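PDB 3MCX: SusD superfamily protein from Bacteroides thetaiotaomicron, which is of unknown function but, as a SusD-family protein of the outer membrane, probably binds glycans at the cell surface for uptake. Local coordinates for residues D454-P462 / N469-R477; L34-Y45 / N83-V94. All blocks are in the same frame, centred on the assembly; numbering follows the deposited sequence.

Contact 1 (D454-P462 / N469-R477); sequences DLRIALPIP and NPNIQQNPR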
loop_
_atom_site.group_PDB
_atom_site.type_symbol
_atom_site.label_atom_id
_atom_site.label_comp_id
_atom_site.label_asym_id
_atom_site.label_seq_id
_atom_site.Cartn_x
_atom_site.Cartn_y
_atom_site.Cartn_z
ATOM N N ASP A 454 19.986 -3.047 -3.021
ATOM C CA ASP A 454 20.016 -4.230 -3.888
ATOM C C ASP A 454 19.283 -3.911 -5.214
ATOM O O ASP A 454 18.174 -3.430 -5.199
ATOM C CB ASP A 454 19.359 -5.403 -3.157
ATOM C CG ASP A 454 19.626 -6.748 -3.817
ATOM O OD1 ASP A 454 19.198 -6.918 -4.995
ATOM O OD2 ASP A 454 20.208 -7.663 -3.165
ATOM N N LEU A 455 19.947 -4.219 -6.328
ATOM C CA LEU A 455 19.364 -3.944 -7.653
ATOM C C LEU A 455 18.010 -4.600 -7.778
ATOM O O LEU A 455 17.170 -4.079 -8.519
ATOM C CB LEU A 455 20.279 -4.375 -8.796
ATOM C CG LEU A 455 21.669 -3.780 -8.835
ATOM C CD1 LEU A 455 22.457 -4.366 -9.984
ATOM C CD2 LEU A 455 21.539 -2.281 -8.897
ATOM N N ARG A 456 17.779 -5.727 -7.093
ATOM C CA ARG A 456 16.508 -6.440 -7.250
ATOM C C ARG A 456 15.303 -5.754 -6.598
ATOM O O ARG A 456 14.161 -6.182 -6.805
ATOM C CB ARG A 456 16.651 -7.883 -6.746
ATOM C CG ARG A 456 17.702 -8.673 -7.484
ATOM C CD ARG A 456 18.037 -9.979 -6.792
ATOM N NE ARG A 456 18.581 -9.731 -5.473
ATOM C CZ ARG A 456 18.755 -10.673 -4.562
ATOM N NH1 ARG A 456 18.422 -11.937 -4.842
ATOM N NH2 ARG A 456 19.290 -10.364 -3.375
ATOM N N ILE A 457 15.525 -4.697 -5.811
ATOM C CA ILE A 457 14.422 -3.930 -5.262
ATOM C C ILE A 457 13.565 -3.334 -6.360
ATOM O O ILE A 457 12.347 -3.296 -6.215
ATOM C CB ILE A 457 14.886 -2.808 -4.320
ATOM C CG1 ILE A 457 15.249 -3.398 -2.951
ATOM C CG2 ILE A 457 13.820 -1.684 -4.211
ATOM C CD1 ILE A 457 16.334 -2.603 -2.258
ATOM N N ALA A 458 14.191 -2.832 -7.436
ATOM C CA ALA A 458 13.464 -2.318 -8.587
ATOM C C ALA A 458 13.045 -3.514 -9.444
ATOM O O ALA A 458 13.898 -4.223 -9.992
ATOM C CB ALA A 458 14.316 -1.332 -9.368
ATOM N N LEU A 459 11.733 -3.693 -9.540
ATOM C CA LEU A 459 11.195 -4.774 -10.371
ATOM C C LEU A 459 11.604 -4.581 -11.804
ATOM O O LEU A 459 11.786 -3.458 -12.263
ATOM C CB LEU A 459 9.673 -4.823 -10.275
ATOM C CG LEU A 459 9.096 -5.227 -8.920
ATOM C CD1 LEU A 459 7.591 -5.192 -8.992
ATOM C CD2 LEU A 459 9.550 -6.622 -8.533
ATOM N N PRO A 460 11.730 -5.668 -12.566
ATOM C CA PRO A 460 12.013 -5.493 -13.972
ATOM C C PRO A 460 10.862 -4.821 -14.715
ATOM O O PRO A 460 9.718 -5.123 -14.458
ATOM C CB PRO A 460 12.233 -6.921 -14.493
ATOM C CG PRO A 460 11.447 -7.733 -13.553
ATOM C CD PRO A 460 11.466 -7.073 -12.218
ATOM N N ILE A 461 11.222 -3.931 -15.615
ATOM C CA ILE A 461 10.291 -3.343 -16.553
ATOM C C ILE A 461 9.765 -4.515 -17.418
ATOM O O ILE A 461 10.521 -5.381 -17.796
ATOM C CB ILE A 461 11.013 -2.325 -17.443
ATOM C CG1 ILE A 461 11.696 -1.196 -16.615
ATOM C CG2 ILE A 461 10.067 -1.726 -18.549
ATOM C CD1 ILE A 461 10.794 -0.419 -15.699
ATOM N N PRO A 462 8.464 -4.529 -17.742
ATOM C CA PRO A 462 7.944 -5.642 -18.535
ATOM C C PRO A 462 8.710 -5.819 -19.824
ATOM O O PRO A 462 9.025 -4.852 -20.538
ATOM C CB PRO A 462 6.484 -5.232 -18.817
ATOM C CG PRO A 462 6.120 -4.285 -17.758
ATOM C CD PRO A 462 7.402 -3.618 -17.278
ATOM N N ASN A 469 9.812 -0.756 -27.365
ATOM C CA ASN A 469 10.214 0.665 -27.250
ATOM C C ASN A 469 11.710 0.678 -26.875
ATOM O O ASN A 469 12.060 0.486 -25.708
ATOM C CB ASN A 469 9.343 1.370 -26.198
ATOM C CG ASN A 469 9.649 2.879 -26.075
ATOM O OD1 ASN A 469 10.591 3.371 -26.693
ATOM N ND2 ASN A 469 8.821 3.610 -25.289
ATOM N N PRO A 470 12.588 0.891 -27.863
ATOM C CA PRO A 470 14.034 0.929 -27.603
ATOM C C PRO A 470 14.500 2.075 -26.685
ATOM O O PRO A 470 15.630 2.028 -26.213
ATOM C CB PRO A 470 14.636 1.085 -29.006
ATOM C CG PRO A 470 13.537 1.661 -29.835
ATOM C CD PRO A 470 12.279 1.106 -29.294
ATOM N N ASN A 471 13.638 3.067 -26.431
ATOM C CA ASN A 471 13.933 4.186 -25.521
ATOM C C ASN A 471 13.730 3.832 -24.057
ATOM O O ASN A 471 14.031 4.639 -23.188
ATOM C CB ASN A 471 13.064 5.424 -25.853
ATOM C CG ASN A 471 13.291 5.919 -27.244
ATOM O OD1 ASN A 471 14.431 5.934 -27.715
ATOM N ND2 ASN A 471 12.209 6.299 -27.938
ATOM N N ILE A 472 13.150 2.654 -23.784
ATOM C CA ILE A 472 12.921 2.214 -22.410
ATOM C C ILE A 472 14.066 1.304 -21.983
ATOM O O ILE A 472 14.285 0.253 -22.570
ATOM C CB ILE A 472 11.598 1.442 -22.269
ATOM C CG1 ILE A 472 10.407 2.295 -22.734
ATOM C CG2 ILE A 472 11.394 0.936 -20.837
ATOM C CD1 ILE A 472 10.021 3.358 -21.781
ATOM N N GLN A 473 14.831 1.744 -20.998
ATOM C CA GLN A 473 15.928 0.971 -20.469
ATOM C C GLN A 473 15.419 0.006 -19.402
ATOM O O GLN A 473 14.551 0.334 -18.627
ATOM C CB GLN A 473 16.913 1.896 -19.775
ATOM C CG GLN A 473 17.626 2.858 -20.635
ATOM C CD GLN A 473 18.735 3.582 -19.834
ATOM O OE1 GLN A 473 19.441 2.966 -19.007
ATOM N NE2 GLN A 473 18.862 4.884 -20.050
ATOM N N GLN A 474 15.992 -1.186 -19.364
ATOM C CA GLN A 474 15.675 -2.134 -18.302
ATOM C C GLN A 474 16.474 -1.775 -17.027
ATOM O O GLN A 474 17.584 -1.180 -17.092
ATOM C CB GLN A 474 16.067 -3.550 -18.769
ATOM C CG GLN A 474 15.710 -4.720 -17.858
ATOM C CD GLN A 474 14.262 -4.695 -17.397
ATOM O OE1 GLN A 474 13.897 -3.987 -16.448
ATOM N NE2 GLN A 474 13.414 -5.484 -18.077
ATOM N N ASN A 475 15.887 -2.108 -15.899
ATOM C CA ASN A 475 16.597 -2.036 -14.621
ATOM C C ASN A 475 17.764 -3.012 -14.595
ATOM O O ASN A 475 17.602 -4.171 -14.966
ATOM C CB ASN A 475 15.659 -2.287 -13.457
ATOM C CG ASN A 475 14.720 -1.137 -13.232
ATOM O OD1 ASN A 475 15.159 0.025 -13.330
ATOM N ND2 ASN A 475 13.452 -1.399 -12.969
ATOM N N PRO A 476 18.925 -2.577 -14.102
ATOM C CA PRO A 476 20.047 -3.506 -14.036
ATOM C C PRO A 476 19.861 -4.647 -13.044
ATOM O O PRO A 476 19.058 -4.565 -12.113
ATOM C CB PRO A 476 21.227 -2.614 -13.642
ATOM C CG PRO A 476 20.690 -1.432 -13.112
ATOM C CD PRO A 476 19.278 -1.233 -13.656
ATOM N N ARG A 477 20.593 -5.716 -13.308
ATOM C CA ARG A 477 20.658 -6.856 -12.440
ATOM C C ARG A 477 22.103 -7.255 -12.231
ATOM O O ARG A 477 23.020 -6.750 -12.905
ATOM C CB ARG A 477 19.878 -8.006 -13.084
ATOM C CG ARG A 477 18.349 -7.778 -13.130
ATOM C CD ARG A 477 17.833 -8.050 -11.811
ATOM N NE ARG A 477 16.397 -7.877 -11.534
ATOM C CZ ARG A 477 15.796 -6.770 -11.127
ATOM N NH1 ARG A 477 16.430 -5.590 -11.080
ATOM N NH2 ARG A 477 14.560 -6.863 -10.704
ATOM O OXT ARG A 477 22.387 -8.105 -11.379
HETATM O O HOH W 1 17.793 -2.482 -10.693
#
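Gln474 pairs with the backbone of Ile461 through both ends of its amide. Ile461 N donates to Gln474 OE1 at 2.8 Å, and Gln474 NE2 donates to Ile461 O at 2.9 Å. Both bonds lie in the carbonyl plane of their acceptor, on a lone pair. The chain of Gln474 leaves with CG anti to N (chi1 -175°) and bends at chi2 (49°), which turns the amide back to the main chain of Ile461. Gln474 OE1 also accepts from Asn475 N. Three bonds thus hold the amide and fix its rotation. Asn475 ND2 donates to Leu459 O at 2.7 Å, tilted 29° from the carbonyl plane. The C-terminal residue, Arg477, folds back by a bend at chi2. Its NH1 and NH2 grip Ala458 O end-on, at 3.1 and 2.8 Å, with the oxygen in the guanidinium plane. Arg456 CA lies over one guanidinium face, toward its rim. NH1 also bonds Pro476 O. A water donates to both Leu455 O and Pro476 O. At the other end, Ile461 CG2 meets Ile472 CG2 at 3.8 Å, the side chains crossing at about a right angle. The two loops flank helix 463-468, and the bonds between them hold the C-terminal tail against 454-462. Ile466 of that helix touches Ile461, Ile472 and Gln474, while Leu459 and Ile461 pack on helices 81-106 and 115-140.

Contact 2 (L34-Y45 / N83-V94); sequences LASGHSYYGDNY and NIVLPWNTVYKV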
loop_
_atom_site.group_PDB
_atom_site.type_symbol
_atom_site.label_atom_id
_atom_site.label_comp_id
_atom_site.label_asym_id
_atom_site.label_seq_id
_atom_site.Cartn_x
_atom_site.Cartn_y
_atom_site.Cartn_z
ATOM N N LEU A 34 -11.568 0.157 -11.513
ATOM C CA LEU A 34 -10.368 -0.436 -12.092
ATOM C C LEU A 34 -9.250 -0.524 -11.054
ATOM O O LEU A 34 -8.542 -1.536 -10.945
ATOM C CB LEU A 34 -9.913 0.398 -13.309
ATOM C CG LEU A 34 -8.816 -0.189 -14.184
ATOM C CD1 LEU A 34 -9.190 -1.585 -14.723
ATOM C CD2 LEU A 34 -8.670 0.765 -15.386
ATOM N N ALA A 35 -9.088 0.518 -10.243
ATOM C CA ALA A 35 -8.082 0.535 -9.194
ATOM C C ALA A 35 -8.327 -0.551 -8.157
ATOM O O ALA A 35 -7.380 -1.079 -7.583
ATOM C CB ALA A 35 -7.954 1.933 -8.531
ATOM N N SER A 36 -9.588 -0.903 -7.932
ATOM C CA SER A 36 -9.916 -1.926 -6.952
ATOM C C SER A 36 -9.765 -3.333 -7.516
ATOM O O SER A 36 -9.828 -4.320 -6.770
ATOM C CB SER A 36 -11.354 -1.739 -6.459
ATOM O OG SER A 36 -12.260 -2.201 -7.405
ATOM N N GLY A 37 -9.527 -3.432 -8.822
ATOM C CA GLY A 37 -9.513 -4.680 -9.508
ATOM C C GLY A 37 -8.218 -5.481 -9.445
ATOM O O GLY A 37 -7.190 -5.081 -8.879
ATOM N N HIS A 38 -8.304 -6.670 -10.006
ATOM C CA HIS A 38 -7.173 -7.531 -10.158
ATOM C C HIS A 38 -6.032 -6.798 -10.864
ATOM O O HIS A 38 -6.260 -6.074 -11.834
ATOM C CB HIS A 38 -7.639 -8.798 -10.877
ATOM C CG HIS A 38 -6.555 -9.777 -11.211
ATOM N ND1 HIS A 38 -5.656 -10.247 -10.270
ATOM C CD2 HIS A 38 -6.285 -10.427 -12.365
ATOM C CE1 HIS A 38 -4.844 -11.116 -10.858
ATOM N NE2 HIS A 38 -5.197 -11.233 -12.128
ATOM N N SER A 39 -4.829 -7.002 -10.322
ATOM C CA SER A 39 -3.564 -6.494 -10.842
ATOM C C SER A 39 -3.283 -5.076 -10.400
ATOM O O SER A 39 -2.182 -4.585 -10.644
ATOM C CB SER A 39 -3.425 -6.642 -12.366
ATOM O OG SER A 39 -3.780 -7.947 -12.825
ATOM N N TYR A 40 -4.240 -4.421 -9.750
ATOM C CA TYR A 40 -3.965 -3.163 -9.084
ATOM C C TYR A 40 -4.118 -3.367 -7.555
ATOM O O TYR A 40 -3.415 -4.184 -7.002
ATOM C CB TYR A 40 -4.807 -2.020 -9.656
ATOM C CG TYR A 40 -4.268 -0.598 -9.392
ATOM C CD1 TYR A 40 -3.373 -0.328 -8.353
ATOM C CD2 TYR A 40 -4.667 0.471 -10.195
ATOM C CE1 TYR A 40 -2.909 0.937 -8.110
ATOM C CE2 TYR A 40 -4.197 1.767 -9.935
ATOM C CZ TYR A 40 -3.327 1.966 -8.889
ATOM O OH TYR A 40 -2.869 3.246 -8.632
ATOM N N TYR A 41 -5.047 -2.671 -6.900
ATOM C CA TYR A 41 -5.135 -2.791 -5.445
ATOM C C TYR A 41 -5.866 -4.067 -4.987
ATOM O O TYR A 41 -5.797 -4.410 -3.803
ATOM C CB TYR A 41 -5.813 -1.570 -4.857
ATOM C CG TYR A 41 -4.954 -0.362 -4.652
ATOM C CD1 TYR A 41 -3.917 -0.374 -3.752
ATOM C CD2 TYR A 41 -5.208 0.803 -5.344
ATOM C CE1 TYR A 41 -3.148 0.766 -3.503
ATOM C CE2 TYR A 41 -4.441 1.944 -5.107
ATOM C CZ TYR A 41 -3.412 1.928 -4.205
ATOM O OH TYR A 41 -2.669 3.077 -3.965
ATOM N N GLY A 42 -6.542 -4.779 -5.880
ATOM C CA GLY A 42 -7.125 -6.070 -5.522
ATOM C C GLY A 42 -6.122 -7.035 -4.918
ATOM O O GLY A 42 -6.478 -7.865 -4.074
ATOM N N ASP A 43 -4.879 -6.987 -5.404
ATOM C CA ASP A 43 -3.880 -8.029 -5.096
ATOM C C ASP A 43 -2.453 -7.520 -5.180
ATOM O O ASP A 43 -1.863 -7.260 -4.126
ATOM C CB ASP A 43 -4.156 -9.319 -5.887
ATOM C CG ASP A 43 -4.695 -9.031 -7.269
ATOM O OD1 ASP A 43 -4.108 -8.177 -7.937
ATOM O OD2 ASP A 43 -5.674 -9.687 -7.688
ATOM N N ASN A 44 -1.882 -7.375 -6.374
ATOM C CA ASN A 44 -0.445 -7.131 -6.455
ATOM C C ASN A 44 0.028 -5.911 -5.655
ATOM O O ASN A 44 1.008 -6.026 -4.908
ATOM C CB ASN A 44 -0.000 -7.033 -7.906
ATOM C CG ASN A 44 -0.220 -8.325 -8.636
ATOM O OD1 ASN A 44 -1.355 -8.671 -8.974
ATOM N ND2 ASN A 44 0.886 -9.063 -8.919
ATOM N N TYR A 45 -0.665 -4.778 -5.763
ATOM C CA TYR A 45 -0.224 -3.569 -5.051
ATOM C C TYR A 45 -0.633 -3.574 -3.560
ATOM O O TYR A 45 -0.234 -2.680 -2.794
ATOM C CB TYR A 45 -0.684 -2.305 -5.754
ATOM C CG TYR A 45 0.015 -2.059 -7.080
ATOM C CD1 TYR A 45 -0.410 -2.674 -8.246
ATOM C CD2 TYR A 45 1.097 -1.201 -7.153
ATOM C CE1 TYR A 45 0.219 -2.429 -9.457
ATOM C CE2 TYR A 45 1.727 -0.955 -8.377
ATOM C CZ TYR A 45 1.276 -1.562 -9.503
ATOM O OH TYR A 45 1.884 -1.312 -10.713
ATOM N N ASN A 83 2.797 -10.921 -12.512
ATOM C CA ASN A 83 3.470 -10.093 -11.531
ATOM C C ASN A 83 4.170 -8.870 -12.050
ATOM O O ASN A 83 4.551 -8.009 -11.261
ATOM C CB ASN A 83 4.449 -10.979 -10.779
ATOM C CG ASN A 83 3.738 -12.087 -10.020
ATOM O OD1 ASN A 83 2.746 -11.804 -9.351
ATOM N ND2 ASN A 83 4.225 -13.318 -10.113
ATOM N N ILE A 84 4.341 -8.777 -13.354
ATOM C CA ILE A 84 5.040 -7.643 -13.973
ATOM C C ILE A 84 4.209 -7.008 -15.077
ATOM O O ILE A 84 3.901 -5.809 -14.995
ATOM C CB ILE A 84 6.416 -8.074 -14.493
ATOM C CG1 ILE A 84 7.353 -8.509 -13.350
ATOM C CG2 ILE A 84 7.087 -6.973 -15.338
ATOM C CD1 ILE A 84 7.713 -7.408 -12.337
ATOM N N VAL A 85 3.808 -7.778 -16.076
ATOM C CA VAL A 85 3.078 -7.198 -17.200
ATOM C C VAL A 85 1.731 -6.631 -16.739
ATOM O O VAL A 85 1.383 -5.495 -17.035
ATOM C CB VAL A 85 2.853 -8.228 -18.320
ATOM C CG1 VAL A 85 2.094 -7.629 -19.501
ATOM C CG2 VAL A 85 4.197 -8.770 -18.841
ATOM N N LEU A 86 0.940 -7.429 -16.019
ATOM C CA LEU A 86 -0.385 -6.959 -15.626
ATOM C C LEU A 86 -0.322 -5.763 -14.653
ATOM O O LEU A 86 -1.049 -4.785 -14.857
ATOM C CB LEU A 86 -1.202 -8.147 -15.058
ATOM C CG LEU A 86 -1.793 -9.065 -16.117
ATOM C CD1 LEU A 86 -2.425 -10.271 -15.430
ATOM C CD2 LEU A 86 -2.827 -8.329 -17.013
ATOM N N PRO A 87 0.516 -5.816 -13.601
ATOM C CA PRO A 87 0.551 -4.645 -12.713
ATOM C C PRO A 87 1.005 -3.357 -13.366
ATOM O O PRO A 87 0.495 -2.302 -13.025
ATOM C CB PRO A 87 1.463 -5.102 -11.563
ATOM C CG PRO A 87 1.332 -6.634 -11.577
ATOM C CD PRO A 87 1.241 -6.967 -13.025
ATOM N N TRP A 88 1.924 -3.450 -14.306
ATOM C CA TRP A 88 2.353 -2.284 -15.084
ATOM C C TRP A 88 1.212 -1.773 -15.960
ATOM O O TRP A 88 0.846 -0.594 -15.918
ATOM C CB TRP A 88 3.534 -2.688 -15.958
ATOM C CG TRP A 88 4.064 -1.635 -16.879
ATOM C CD1 TRP A 88 3.624 -1.373 -18.113
ATOM C CD2 TRP A 88 5.221 -0.807 -16.676
ATOM N NE1 TRP A 88 4.404 -0.394 -18.717
ATOM C CE2 TRP A 88 5.389 -0.041 -17.841
ATOM C CE3 TRP A 88 6.089 -0.619 -15.609
ATOM C CZ2 TRP A 88 6.432 0.901 -17.985
ATOM C CZ3 TRP A 88 7.128 0.308 -15.745
ATOM C CH2 TRP A 88 7.294 1.035 -16.915
ATOM N N ASN A 89 0.641 -2.660 -16.773
ATOM C CA ASN A 89 -0.323 -2.252 -17.778
ATOM C C ASN A 89 -1.604 -1.751 -17.100
ATOM O O ASN A 89 -2.260 -0.846 -17.591
ATOM C CB ASN A 89 -0.676 -3.390 -18.735
ATOM C CG ASN A 89 0.385 -3.641 -19.791
ATOM O OD1 ASN A 89 1.247 -2.798 -20.039
ATOM N ND2 ASN A 89 0.272 -4.766 -20.466
ATOM N N THR A 90 -1.981 -2.376 -15.989
ATOM C CA THR A 90 -3.239 -2.014 -15.330
ATOM C C THR A 90 -3.144 -0.619 -14.743
ATOM O O THR A 90 -4.112 0.161 -14.838
ATOM C CB THR A 90 -3.639 -3.066 -14.281
ATOM O OG1 THR A 90 -3.666 -4.363 -14.913
ATOM C CG2 THR A 90 -4.996 -2.748 -13.629
ATOM N N VAL A 91 -2.019 -0.283 -14.085
ATOM C CA VAL A 91 -1.879 1.057 -13.519
ATOM C C VAL A 91 -1.796 2.095 -14.621
ATOM O O VAL A 91 -2.402 3.169 -14.516
ATOM C CB VAL A 91 -0.753 1.144 -12.474
ATOM C CG1 VAL A 91 -0.666 2.575 -11.948
ATOM C CG2 VAL A 91 -1.037 0.183 -11.317
ATOM N N TYR A 92 -1.106 1.785 -15.717
ATOM C CA TYR A 92 -1.087 2.723 -16.845
ATOM C C TYR A 92 -2.480 2.913 -17.459
ATOM O O TYR A 92 -2.806 3.971 -17.958
ATOM C CB TYR A 92 -0.032 2.343 -17.901
ATOM C CG TYR A 92 1.306 2.939 -17.581
ATOM C CD1 TYR A 92 1.484 4.299 -17.658
ATOM C CD2 TYR A 92 2.370 2.142 -17.138
ATOM C CE1 TYR A 92 2.693 4.865 -17.325
ATOM C CE2 TYR A 92 3.566 2.697 -16.801
ATOM C CZ TYR A 92 3.729 4.068 -16.890
ATOM O OH TYR A 92 4.925 4.624 -16.489
ATOM N N LYS A 93 -3.311 1.867 -17.460
ATOM C CA LYS A 93 -4.686 2.014 -17.941
ATOM C C LYS A 93 -5.439 3.020 -17.067
ATOM O O LYS A 93 -6.163 3.863 -17.591
ATOM C CB LYS A 93 -5.415 0.658 -17.962
ATOM C CG LYS A 93 -6.790 0.692 -18.629
ATOM C CD LYS A 93 -7.302 -0.775 -18.698
ATOM C CE LYS A 93 -8.726 -0.900 -19.218
ATOM N NZ LYS A 93 -9.141 -2.352 -19.050
ATOM N N VAL A 94 -5.279 2.909 -15.745
ATOM C CA VAL A 94 -5.902 3.876 -14.853
ATOM C C VAL A 94 -5.374 5.283 -15.170
ATOM O O VAL A 94 -6.164 6.225 -15.261
ATOM C CB VAL A 94 -5.684 3.549 -13.389
ATOM C CG1 VAL A 94 -6.074 4.751 -12.492
ATOM C CG2 VAL A 94 -6.505 2.293 -13.007
#
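Tyr40 and Val91 form the apolar centre, where the loop between helices 21-36 and 44-51 packs on helix 81-106 of the helical SusD fold. Val91 CG2 sits over the middle of the Tyr40 ring, 3.5 Å from the centroid and 1° off the normal, a CH-pi contact. Val94 CG2 meets the edge of the same ring. Tyr40 has CG anti to N (chi1 -159°), which carries the ring across to these two valines. Its hydroxyl bonds Ser132 and Asn135 of helix 115-140. Replacing Tyr40 by an alanine is likely to leave Val91 CG2 without an aromatic face, open a gap beside Val94 and rob Ser132 and Asn135 of their hydroxyl partner. Leu34 extends the apolar surface: its CD2 lies 3.6 Å from Val94 CG2 and also touches Lys93 CG. Tyr45 CE1 packs against Pro87 CB at 3.6 Å. Farther out, Ser39 fits between Leu86 and Thr90, and Pro87 CA makes a CA-H...O contact with Ser39 O at 3.4 Å. Asp43 ties the loop together. Its OD2 accepts from His38 ND1 at 2.6 Å, and its OD1 takes Ser39 N on the syn lone pair and Asn44 N on the anti one. Asn44 ND2 bonds Tyr71 OH and lies against Pro87 CG. Across the contact, Tyr45 OH donates to Pro87 O at 2.9 Å, from 71° above the carbonyl plane.

Contacts 1 and 2 have centres 18 Å apart and touch directly. Contact 2 closes earlier in the chain than contact 1 opens. They meet at helix 81-106: while Val91 and Val94 face the loop of contact 2, Ile84 and Trp88 point away from it and receive the loop 454-462. Pro462 CG packs on Trp88 CG at 3.5 Å, Ile461 CD1 on Trp88 CZ3 at 3.7 Å, and Pro460 O on Ile84 CG2 at 3.3 Å. Trp88 NE1 bonds Glu465 and a glycerol, probably from the crystallisation liquor. A bound zinc ion is about 12 Å from the side chain of Ile472 in contact 1. Contact 2 lies away from the annotated zinc sites.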